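Local coordinates for trehalose-6-phosphate phosphatase (Candida albicans, PDB 5DXF), which belongs to glycosyltransferase family 20 and has the two-domain GT-B architecture, at residues I201-D205 against Y206-L210. Residues are numbered along the deposited sequence; the frame is centred on the assembly and turned at random.
Sequences IWIHD and YYLLL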
loop_
_atom_site.group_PDB
_atom_site.type_symbol
_atom_site.label_atom_id
_atom_site.label_comp_id
_atom_site.label_asym_id
_atom_site.label_seq_id
_atom_site.Cartn_x
_atom_site.Cartn_y
_atom_site.Cartn_z
ATOM N N ILE A 201 7.939 -6.013 19.431
ATOM C CA ILE A 201 6.755 -6.358 18.659
ATOM C C ILE A 201 6.384 -5.284 17.657
ATOM O O ILE A 201 6.277 -4.117 18.001
ATOM C CB ILE A 201 5.533 -6.636 19.553
ATOM C CG1 ILE A 201 5.924 -7.517 20.729
ATOM C CG2 ILE A 201 4.446 -7.323 18.755
ATOM C CD1 ILE A 201 6.175 -8.954 20.342
ATOM N N TRP A 202 6.192 -5.700 16.413
ATOM C CA TRP A 202 5.779 -4.801 15.357
ATOM C C TRP A 202 4.463 -5.291 14.796
ATOM O O TRP A 202 4.353 -6.435 14.402
ATOM C CB TRP A 202 6.836 -4.784 14.263
ATOM C CG TRP A 202 6.740 -3.620 13.378
ATOM C CD1 TRP A 202 5.659 -2.839 13.190
ATOM C CD2 TRP A 202 7.767 -3.092 12.544
ATOM N NE1 TRP A 202 5.938 -1.853 12.293
ATOM C CE2 TRP A 202 7.231 -1.987 11.878
ATOM C CE3 TRP A 202 9.090 -3.447 12.295
ATOM C CZ2 TRP A 202 7.963 -1.233 10.983
ATOM C CZ3 TRP A 202 9.816 -2.695 11.408
ATOM C CH2 TRP A 202 9.255 -1.602 10.761
ATOM N N ILE A 203 3.465 -4.423 14.755
ATOM C CA ILE A 203 2.163 -4.797 14.223
ATOM C C ILE A 203 1.697 -3.838 13.149
ATOM O O ILE A 203 1.888 -2.633 13.262
ATOM C CB ILE A 203 1.092 -4.865 15.305
ATOM C CG1 ILE A 203 1.528 -5.793 16.427
ATOM C CG2 ILE A 203 -0.203 -5.362 14.707
ATOM C CD1 ILE A 203 1.537 -5.120 17.777
ATOM N N HIS A 204 1.069 -4.359 12.108
ATOM C CA HIS A 204 0.661 -3.505 11.007
ATOM C C HIS A 204 -0.829 -3.470 10.710
ATOM O O HIS A 204 -1.487 -4.491 10.615
ATOM C CB HIS A 204 1.415 -3.893 9.744
ATOM C CG HIS A 204 2.882 -4.078 9.947
ATOM N ND1 HIS A 204 3.818 -3.243 9.385
ATOM C CD2 HIS A 204 3.575 -5.012 10.632
ATOM C CE1 HIS A 204 5.026 -3.647 9.722
ATOM N NE2 HIS A 204 4.906 -4.717 10.482
ATOM N N ASP A 205 -1.340 -2.257 10.580
ATOM C CA ASP A 205 -2.594 -1.955 9.902
ATOM C C ASP A 205 -3.900 -2.155 10.656
ATOM O O ASP A 205 -3.920 -2.538 11.809
ATOM C CB ASP A 205 -2.650 -2.631 8.539
ATOM C CG ASP A 205 -2.449 -1.663 7.410
ATOM O OD1 ASP A 205 -2.160 -0.487 7.675
ATOM O OD2 ASP A 205 -2.577 -2.074 6.248
ATOM N N TYR A 206 -4.990 -1.876 9.958
ATOM C CA TYR A 206 -6.326 -1.772 10.528
ATOM C C TYR A 206 -6.945 -3.049 11.083
ATOM O O TYR A 206 -7.858 -2.989 11.891
ATOM C CB TYR A 206 -7.271 -1.069 9.558
ATOM C CG TYR A 206 -7.267 -1.640 8.173
ATOM C CD1 TYR A 206 -6.231 -1.386 7.303
ATOM C CD2 TYR A 206 -8.307 -2.431 7.736
ATOM C CE1 TYR A 206 -6.232 -1.909 6.028
ATOM C CE2 TYR A 206 -8.319 -2.958 6.470
ATOM C CZ TYR A 206 -7.281 -2.692 5.619
ATOM O OH TYR A 206 -7.298 -3.223 4.360
ATOM N N TYR A 207 -6.489 -4.199 10.617
ATOM C CA TYR A 207 -7.031 -5.461 11.107
ATOM C C TYR A 207 -6.632 -5.703 12.559
ATOM O O TYR A 207 -7.265 -6.485 13.269
ATOM C CB TYR A 207 -6.555 -6.627 10.237
ATOM C CG TYR A 207 -7.294 -6.795 8.927
ATOM C CD1 TYR A 207 -8.195 -7.835 8.747
ATOM C CD2 TYR A 207 -7.084 -5.920 7.870
ATOM C CE1 TYR A 207 -8.868 -8.000 7.547
ATOM C CE2 TYR A 207 -7.749 -6.078 6.669
ATOM C CZ TYR A 207 -8.642 -7.116 6.514
ATOM O OH TYR A 207 -9.306 -7.270 5.320
ATOM N N LEU A 208 -5.581 -5.020 12.995
ATOM C CA LEU A 208 -4.977 -5.288 14.293
ATOM C C LEU A 208 -4.930 -4.055 15.192
ATOM O O LEU A 208 -4.015 -3.900 16.003
ATOM C CB LEU A 208 -3.570 -5.847 14.087
ATOM C CG LEU A 208 -3.560 -7.105 13.216
ATOM C CD1 LEU A 208 -2.149 -7.634 13.027
ATOM C CD2 LEU A 208 -4.471 -8.160 13.823
ATOM N N LEU A 209 -5.903 -3.175 15.028
ATOM C CA LEU A 209 -6.011 -1.949 15.803
ATOM C C LEU A 209 -6.232 -2.197 17.282
ATOM O O LEU A 209 -5.782 -1.434 18.122
ATOM C CB LEU A 209 -7.127 -1.076 15.257
ATOM C CG LEU A 209 -6.846 -0.419 13.915
ATOM C CD1 LEU A 209 -8.003 0.471 13.531
ATOM C CD2 LEU A 209 -5.547 0.353 13.936
ATOM N N LEU A 210 -6.996 -3.234 17.581
ATOM C CA LEU A 210 -7.284 -3.632 18.945
ATOM C C LEU A 210 -6.042 -4.058 19.713
ATOM O O LEU A 210 -5.921 -3.801 20.908
ATOM C CB LEU A 210 -8.303 -4.765 18.952
ATOM C CG LEU A 210 -9.739 -4.358 18.626
ATOM C CD1 LEU A 210 -10.717 -5.491 18.888
ATOM C CD2 LEU A 210 -10.122 -3.119 19.413
#
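Leu208 folds back onto Ile203 where strand 200-204 runs out and the chain turns toward helix 211-218. CB of Leu208 lies 3.5 Å from CG2 of Ile203 and 4.0 Å from the carbonyl O of Asp205. CG of Leu208 is 4.1 Å from Ile203 CG2, and at the tip Leu208 CD1 comes to 3.4 Å from Ile203 CG2 while passing His204 O. With CG1 beside the backbone N of Ile203 (chi1 -55°), CG2 lies anti to that N and does the touching; the side chains cross at about a right angle. Val36 of the neighbouring strand and Tyr187 of helix 173-194 also pack on Leu208. One hydrogen bond, Leu208 N to Asp205 O (3.2 Å), its donor above the carbonyl plane, closes the type I beta turn Asp205-Leu208. Asp205 and Tyr206 point the same way, with carboxylate and ring planes 50° apart; Asp205 OD2 passes Tyr206 CE1 at 3.7 Å, whereas OD1 accepts a hydrogen bond from His229 N. The hydroxyls of Tyr206 and Tyr207 both hydrogen-bond to Glu153 OE2. Thus an apolar contact and a backbone bond shape this strand-to-helix connection of the Rossmann-like domain, while Asp205 OD1 and the tyrosine hydroxyls find partners in neighbouring segments.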